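Side-chain contacts in stringent starvation protein B (Caulobacter vibrioides, PDB 2QAS), which probably acts as a dimeric adaptor that delivers ssrA-tagged proteins to the ClpX unfoldase for degradation: residues Phe89-Leu94 and Pro100-Val105; Lys34-Gly39 and Trp81-Gly86. One frame throughout, in Å; residues are numbered along the deposited sequence.

Contact 1. Residues Phe89-Leu94 and Pro100-Val105; sequences FFSVTL and PKRLSV
The beta hairpin of strands 89-96 and 99-106 brings F90 against V105, V92 against L103 and L94 against K101 as hydrogen-bonded antiparallel pairs, the short axes running at 166° and approaching to 4.6 Å. The outer pairs are tied by V105 N to F90 O and K101 N to L94 O, each 2.7 Å. On the mainly apolar face carrying F90, V92, L94, L103, V105 and, at its end, K101, the F90 ring, with CG between the backbone N and carbonyl carbon (chi1 69°), stands beside V105, whose CB sits over one face, 4.1 Å from the centroid, a CH-pi contact; L94 CD1 meets L103 CD1 at 4.2 Å. The other face is polar. R102, bent at chi2 and chi3, lays its guanidinium flat over the backbone of S91 and V92, and NE donates to T93 OG1, which lies at the guanidinium edge, in its plane (3.1 Å, 173°). Beyond the hairpin, the apolar side chains pack on the larger sheet: F90 on I49, V105 on F51, L103 on M72 and L94 on I74 and L76, L94 also packing on a polar side chain of the bound peptide. Strand 81-85 flanks 89-94 on the side away from 100-105.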
ATOM      1  N   PHE A  89      -2.074   5.561 -13.870  1.00 71.03           N
ATOM      2  CA  PHE A  89      -3.082   4.839 -14.640  1.00 68.21           C
ATOM      3  C   PHE A  89      -2.393   3.890 -15.616  1.00 64.83           C
ATOM      4  O   PHE A  89      -1.200   4.031 -15.882  1.00 66.05           O
ATOM      5  CB  PHE A  89      -3.939   5.827 -15.428  1.00 69.70           C
ATOM      6  CG  PHE A  89      -3.247   6.388 -16.628  1.00 72.70           C
ATOM      7  CD1 PHE A  89      -3.315   5.737 -17.854  1.00 72.78           C
ATOM      8  CD2 PHE A  89      -2.464   7.534 -16.519  1.00 74.08           C
ATOM      9  CE1 PHE A  89      -2.614   6.213 -18.953  1.00 74.13           C
ATOM     10  CE2 PHE A  89      -1.757   8.019 -17.614  1.00 74.74           C
ATOM     11  CZ  PHE A  89      -1.831   7.355 -18.834  1.00 74.90           C
ATOM     12  N   PHE A  90      -3.138   2.921 -16.143  1.00 59.47           N
ATOM     13  CA  PHE A  90      -2.571   1.991 -17.117  1.00 54.63           C
ATOM     14  C   PHE A  90      -3.438   1.942 -18.370  1.00 52.51           C
ATOM     15  O   PHE A  90      -4.649   2.201 -18.313  1.00 49.83           O
ATOM     16  CB  PHE A  90      -2.431   0.576 -16.532  1.00 53.37           C
ATOM     17  CG  PHE A  90      -3.746  -0.130 -16.275  1.00 54.70           C
ATOM     18  CD1 PHE A  90      -4.451   0.078 -15.091  1.00 56.22           C
ATOM     19  CD2 PHE A  90      -4.266  -1.025 -17.213  1.00 54.64           C
ATOM     20  CE1 PHE A  90      -5.656  -0.592 -14.839  1.00 55.90           C
ATOM     21  CE2 PHE A  90      -5.468  -1.700 -16.975  1.00 54.56           C
ATOM     22  CZ  PHE A  90      -6.164  -1.485 -15.788  1.00 56.60           C
ATOM     23  N   SER A  91      -2.815   1.651 -19.506  1.00 48.97           N
ATOM     24  CA  SER A  91      -3.568   1.524 -20.745  1.00 50.29           C
ATOM     25  C   SER A  91      -3.194   0.174 -21.362  1.00 46.93           C
ATOM     26  O   SER A  91      -2.089  -0.324 -21.138  1.00 44.78           O
ATOM     27  CB  SER A  91      -3.305   2.712 -21.697  1.00 50.16           C
ATOM     28  OG  SER A  91      -1.943   2.849 -22.029  1.00 58.42           O
ATOM     29  N   VAL A  92      -4.135  -0.422 -22.098  1.00 45.58           N
ATOM     30  CA  VAL A  92      -3.964  -1.750 -22.703  1.00 45.80           C
ATOM     31  C   VAL A  92      -4.829  -1.898 -23.944  1.00 45.67           C
ATOM     32  O   VAL A  92      -5.867  -1.250 -24.065  1.00 45.56           O
ATOM     33  CB  VAL A  92      -4.476  -2.897 -21.769  1.00 44.13           C
ATOM     34  CG1 VAL A  92      -3.852  -4.212 -22.160  1.00 42.73           C
ATOM     35  CG2 VAL A  92      -4.192  -2.581 -20.333  1.00 52.29           C
ATOM     36  N   THR A  93      -4.424  -2.789 -24.838  1.00 45.18           N
ATOM     37  CA  THR A  93      -5.211  -3.067 -26.026  1.00 44.49           C
ATOM     38  C   THR A  93      -5.821  -4.447 -25.816  1.00 46.08           C
ATOM     39  O   THR A  93      -5.108  -5.406 -25.508  1.00 48.12           O
ATOM     40  CB  THR A  93      -4.352  -3.117 -27.282  1.00 43.31           C
ATOM     41  OG1 THR A  93      -3.783  -1.828 -27.516  1.00 44.31           O
ATOM     42  CG2 THR A  93      -5.201  -3.528 -28.486  1.00 42.99           C
ATOM     43  N   LEU A  94      -7.136  -4.539 -25.970  1.00 43.59           N
ATOM     44  CA  LEU A  94      -7.850  -5.795 -25.818  1.00 41.24           C
ATOM     45  C   LEU A  94      -8.764  -5.972 -27.046  1.00 43.07           C
ATOM     46  O   LEU A  94      -8.913  -5.055 -27.859  1.00 41.98           O
ATOM     47  CB  LEU A  94      -8.695  -5.748 -24.549  1.00 39.96           C
ATOM     48  CG  LEU A  94      -8.021  -5.468 -23.204  1.00 41.81           C
ATOM     49  CD1 LEU A  94      -9.084  -5.358 -22.123  1.00 36.90           C
ATOM     50  CD2 LEU A  94      -7.019  -6.580 -22.868  1.00 40.55           C
ATOM     51  N   PRO A 100      -9.779  -5.149 -32.043  1.00 52.78           N
ATOM     52  CA  PRO A 100      -8.861  -4.579 -31.049  1.00 52.29           C
ATOM     53  C   PRO A 100      -9.203  -3.131 -30.664  1.00 52.37           C
ATOM     54  O   PRO A 100      -9.476  -2.298 -31.532  1.00 52.74           O
ATOM     55  CB  PRO A 100      -7.494  -4.715 -31.724  1.00 52.12           C
ATOM     56  CG  PRO A 100      -7.822  -4.607 -33.185  1.00 54.07           C
ATOM     57  CD  PRO A 100      -9.095  -5.410 -33.325  1.00 53.27           C
ATOM     58  N   LYS A 101      -9.193  -2.844 -29.358  1.00 50.65           N
ATOM     59  CA  LYS A 101      -9.502  -1.515 -28.834  1.00 50.02           C
ATOM     60  C   LYS A 101      -8.604  -1.135 -27.653  1.00 50.69           C
ATOM     61  O   LYS A 101      -8.158  -1.997 -26.893  1.00 48.02           O
ATOM     62  CB  LYS A 101     -10.968  -1.449 -28.392  1.00 51.35           C
ATOM     63  CG  LYS A 101     -11.962  -1.716 -29.506  1.00 53.14           C
ATOM     64  CD  LYS A 101     -13.384  -1.814 -28.976  1.00 55.54           C
ATOM     65  CE  LYS A 101     -14.371  -2.149 -30.102  1.00 57.27           C
ATOM     66  NZ  LYS A 101     -14.329  -1.143 -31.219  1.00 57.83           N
ATOM     67  N   ARG A 102      -8.357   0.164 -27.504  1.00 51.99           N
ATOM     68  CA  ARG A 102      -7.514   0.692 -26.433  1.00 53.92           C
ATOM     69  C   ARG A 102      -8.295   1.206 -25.233  1.00 55.80           C
ATOM     70  O   ARG A 102      -9.386   1.751 -25.372  1.00 56.95           O
ATOM     71  CB  ARG A 102      -6.639   1.822 -26.965  1.00 55.39           C
ATOM     72  CG  ARG A 102      -5.222   1.400 -27.307  1.00 56.76           C
ATOM     73  CD  ARG A 102      -4.229   1.862 -26.249  1.00 53.70           C
ATOM     74  NE  ARG A 102      -3.269   0.803 -25.977  1.00 57.28           N
ATOM     75  CZ  ARG A 102      -2.199   0.930 -25.207  1.00 57.45           C
ATOM     76  NH1 ARG A 102      -1.924   2.088 -24.625  1.00 58.82           N
ATOM     77  NH2 ARG A 102      -1.422  -0.117 -24.994  1.00 58.25           N
ATOM     78  N   LEU A 103      -7.710   1.046 -24.051  1.00 56.88           N
ATOM     79  CA  LEU A 103      -8.332   1.488 -22.812  1.00 55.31           C
ATOM     80  C   LEU A 103      -7.311   2.089 -21.876  1.00 56.69           C
ATOM     81  O   LEU A 103      -6.163   1.640 -21.812  1.00 54.06           O
ATOM     82  CB  LEU A 103      -8.970   0.315 -22.079  1.00 56.02           C
ATOM     83  CG  LEU A 103     -10.269  -0.282 -22.583  1.00 59.37           C
ATOM     84  CD1 LEU A 103     -10.618  -1.458 -21.685  1.00 59.88           C
ATOM     85  CD2 LEU A 103     -11.378   0.765 -22.556  1.00 60.33           C
ATOM     86  N   SER A 104      -7.750   3.099 -21.139  1.00 57.74           N
ATOM     87  CA  SER A 104      -6.921   3.751 -20.143  1.00 59.47           C
ATOM     88  C   SER A 104      -7.723   3.728 -18.864  1.00 59.01           C
ATOM     89  O   SER A 104      -8.863   4.186 -18.834  1.00 58.56           O
ATOM     90  CB  SER A 104      -6.602   5.185 -20.542  1.00 60.22           C
ATOM     91  OG  SER A 104      -5.437   5.198 -21.339  1.00 66.14           O
ATOM     92  N   VAL A 105      -7.133   3.177 -17.814  1.00 59.31           N
ATOM     93  CA  VAL A 105      -7.828   3.085 -16.540  1.00 60.50           C
ATOM     94  C   VAL A 105      -6.972   3.584 -15.387  1.00 60.42           C
ATOM     95  O   VAL A 105      -5.829   3.156 -15.220  1.00 59.39           O
ATOM     96  CB  VAL A 105      -8.247   1.626 -16.260  1.00 60.36           C
ATOM     97  CG1 VAL A 105      -8.986   1.539 -14.933  1.00 58.68           C
ATOM     98  CG2 VAL A 105      -9.111   1.115 -17.403  1.00 59.08           C
TER

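Contact 2. Residues Lys34-Gly39 and Trp81-Gly86; sequences KAAAPG and WDLAPG
A35 and A36, where helix 16-35 gives way to the following loop, pack against L83 and P85 of strand 81-85, the outermost strand, within this chain, of the three-stranded antiparallel sheet; the packing is by small side chains, with 149 Å² buried in total. The apolar contacts fall into two groups. A36 CB points at the strand and lies 3.5 Å from P85 CD and 4.0 Å from L83 CG, so that one methyl is shared between a proline ring and a leucine branch point. A35 makes the second group, its CB touching L83 CD2 at 3.7 Å. With chi1 at 173°, L83 CG extends away from its own backbone N, which carries CD2 out to A35. Backbone atoms add a little: A36 CB also rests 3.6 Å from L83 O, a van der Waals contact. Polar contacts lie around the interface and not across it, with G86 O bonded to Y107 OH, and K34, whose side chain leads away from the strand, reaching M14 O of the second subunit through NZ. P85 continues the packing onto L32 and K33 of the helix. Its ring leans on A36 by a second atom, CG, 3.7 Å from the methyl CB.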
ATOM      1  N   LYS A  34       4.680  -6.255 -13.612  1.00 63.79           N
ATOM      2  CA  LYS A  34       5.279  -7.558 -13.860  1.00 64.98           C
ATOM      3  C   LYS A  34       4.640  -8.133 -15.124  1.00 65.00           C
ATOM      4  O   LYS A  34       5.283  -8.851 -15.882  1.00 65.98           O
ATOM      5  CB  LYS A  34       5.035  -8.501 -12.677  1.00 66.57           C
ATOM      6  CG  LYS A  34       5.690  -8.050 -11.382  1.00 68.24           C
ATOM      7  CD  LYS A  34       5.568  -9.114 -10.304  1.00 70.89           C
ATOM      8  CE  LYS A  34       6.243  -8.673  -9.009  1.00 72.78           C
ATOM      9  NZ  LYS A  34       6.266  -9.773  -7.990  1.00 74.57           N
ATOM     10  N   ALA A  35       3.370  -7.804 -15.345  1.00 65.73           N
ATOM     11  CA  ALA A  35       2.642  -8.286 -16.515  1.00 66.45           C
ATOM     12  C   ALA A  35       3.086  -7.545 -17.769  1.00 67.99           C
ATOM     13  O   ALA A  35       2.971  -8.058 -18.879  1.00 69.01           O
ATOM     14  CB  ALA A  35       1.138  -8.102 -16.311  1.00 63.55           C
ATOM     15  N   ALA A  36       3.584  -6.328 -17.590  1.00 70.29           N
ATOM     16  CA  ALA A  36       4.037  -5.524 -18.715  1.00 71.31           C
ATOM     17  C   ALA A  36       5.471  -5.880 -19.072  1.00 72.89           C
ATOM     18  O   ALA A  36       5.981  -5.457 -20.106  1.00 73.26           O
ATOM     19  CB  ALA A  36       3.928  -4.049 -18.378  1.00 69.69           C
ATOM     20  N   ALA A  37       6.115  -6.663 -18.214  1.00 75.77           N
ATOM     21  CA  ALA A  37       7.494  -7.083 -18.444  1.00 79.41           C
ATOM     22  C   ALA A  37       7.566  -7.998 -19.661  1.00 82.20           C
ATOM     23  O   ALA A  37       6.716  -8.872 -19.847  1.00 82.32           O
ATOM     24  CB  ALA A  37       8.037  -7.812 -17.212  1.00 77.48           C
ATOM     25  N   PRO A  38       8.591  -7.817 -20.507  1.00 85.11           N
ATOM     26  CA  PRO A  38       8.720  -8.668 -21.698  1.00 86.37           C
ATOM     27  C   PRO A  38       8.629 -10.148 -21.312  1.00 87.05           C
ATOM     28  O   PRO A  38       9.458 -10.657 -20.548  1.00 86.89           O
ATOM     29  CB  PRO A  38      10.089  -8.275 -22.258  1.00 86.64           C
ATOM     30  CG  PRO A  38      10.849  -7.833 -21.021  1.00 86.73           C
ATOM     31  CD  PRO A  38       9.812  -7.021 -20.287  1.00 86.00           C
ATOM     32  N   GLY A  39       7.611 -10.825 -21.838  1.00 86.63           N
ATOM     33  CA  GLY A  39       7.403 -12.227 -21.517  1.00 84.78           C
ATOM     34  C   GLY A  39       6.090 -12.391 -20.770  1.00 84.08           C
ATOM     35  O   GLY A  39       5.556 -13.497 -20.658  1.00 84.06           O
ATOM     36  N   TRP A  81      -2.408  -6.652 -25.441  1.00 44.88           N
ATOM     37  CA  TRP A  81      -1.207  -6.180 -26.083  1.00 42.82           C
ATOM     38  C   TRP A  81      -0.842  -4.819 -25.567  1.00 44.08           C
ATOM     39  O   TRP A  81      -1.700  -4.079 -25.072  1.00 43.48           O
ATOM     40  CB  TRP A  81      -1.456  -6.093 -27.589  1.00 43.39           C
ATOM     41  CG  TRP A  81      -1.741  -7.411 -28.215  1.00 42.83           C
ATOM     42  CD1 TRP A  81      -0.829  -8.265 -28.762  1.00 42.67           C
ATOM     43  CD2 TRP A  81      -3.011  -8.088 -28.265  1.00 42.24           C
ATOM     44  NE1 TRP A  81      -1.447  -9.437 -29.142  1.00 47.15           N
ATOM     45  CE2 TRP A  81      -2.784  -9.358 -28.849  1.00 42.51           C
ATOM     46  CE3 TRP A  81      -4.311  -7.746 -27.871  1.00 41.19           C
ATOM     47  CZ2 TRP A  81      -3.808 -10.290 -29.048  1.00 42.61           C
ATOM     48  CZ3 TRP A  81      -5.340  -8.674 -28.071  1.00 43.85           C
ATOM     49  CH2 TRP A  81      -5.079  -9.932 -28.655  1.00 44.42           C
ATOM     50  N   ASP A  82       0.444  -4.504 -25.686  1.00 44.38           N
ATOM     51  CA  ASP A  82       0.976  -3.213 -25.297  1.00 44.26           C
ATOM     52  C   ASP A  82       0.480  -2.682 -23.954  1.00 44.89           C
ATOM     53  O   ASP A  82       0.004  -1.551 -23.855  1.00 41.82           O
ATOM     54  CB  ASP A  82       0.670  -2.226 -26.417  1.00 48.46           C
ATOM     55  CG  ASP A  82       1.149  -2.739 -27.780  1.00 57.59           C
ATOM     56  OD1 ASP A  82       2.378  -2.983 -27.940  1.00 59.36           O
ATOM     57  OD2 ASP A  82       0.303  -2.908 -28.695  1.00 60.72           O
ATOM     58  N   LEU A  83       0.589  -3.505 -22.917  1.00 44.89           N
ATOM     59  CA  LEU A  83       0.191  -3.089 -21.584  1.00 45.27           C
ATOM     60  C   LEU A  83       1.199  -2.022 -21.151  1.00 47.65           C
ATOM     61  O   LEU A  83       2.406  -2.285 -21.104  1.00 49.10           O
ATOM     62  CB  LEU A  83       0.247  -4.279 -20.630  1.00 43.49           C
ATOM     63  CG  LEU A  83       0.014  -3.979 -19.154  1.00 41.98           C
ATOM     64  CD1 LEU A  83      -1.318  -3.295 -18.966  1.00 43.55           C
ATOM     65  CD2 LEU A  83       0.075  -5.264 -18.380  1.00 43.52           C
ATOM     66  N   ALA A  84       0.712  -0.820 -20.857  1.00 48.00           N
ATOM     67  CA  ALA A  84       1.579   0.282 -20.442  1.00 48.70           C
ATOM     68  C   ALA A  84       1.106   0.832 -19.105  1.00 50.51           C
ATOM     69  O   ALA A  84       0.242   1.706 -19.056  1.00 48.89           O
ATOM     70  CB  ALA A  84       1.557   1.384 -21.477  1.00 47.15           C
ATOM     71  N   PRO A  85       1.661   0.311 -18.000  1.00 53.89           N
ATOM     72  CA  PRO A  85       1.273   0.767 -16.663  1.00 58.91           C
ATOM     73  C   PRO A  85       2.034   1.998 -16.177  1.00 63.69           C
ATOM     74  O   PRO A  85       3.168   1.896 -15.707  1.00 64.54           O
ATOM     75  CB  PRO A  85       1.522  -0.465 -15.794  1.00 56.27           C
ATOM     76  CG  PRO A  85       2.708  -1.084 -16.438  1.00 55.06           C
ATOM     77  CD  PRO A  85       2.430  -0.947 -17.923  1.00 54.29           C
ATOM     78  N   GLY A  86       1.398   3.160 -16.313  1.00 67.80           N
ATOM     79  CA  GLY A  86       2.006   4.402 -15.871  1.00 72.42           C
ATOM     80  C   GLY A  86       2.001   4.446 -14.353  1.00 75.05           C
ATOM     81  O   GLY A  86       1.664   3.450 -13.708  1.00 75.94           O
TER

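Both contacts reach the same three-stranded sheet, their centres 11 Å apart: 89-94 pairs with 100-105 in contact 1 and with 81-85 on its other side, so the strand of contact 2 is next in the sheet. Backbone bonding is probable from A84 N to S91 O and from W81 N to T93 O. Both are partly buried, contact 1 with six buried residues of twelve, contact 2 with one, A35, of four. Contact 1 combines a bonded ladder with a largely buried, mainly apolar face and a polar face carrying exposed R102. Contact 2 rests on van der Waals contact, mostly between apolar side chains, without hydrogen bonds between its segments. L83 bridges segment 34-39 to the hairpin's apolar face, packing on F90 and V92.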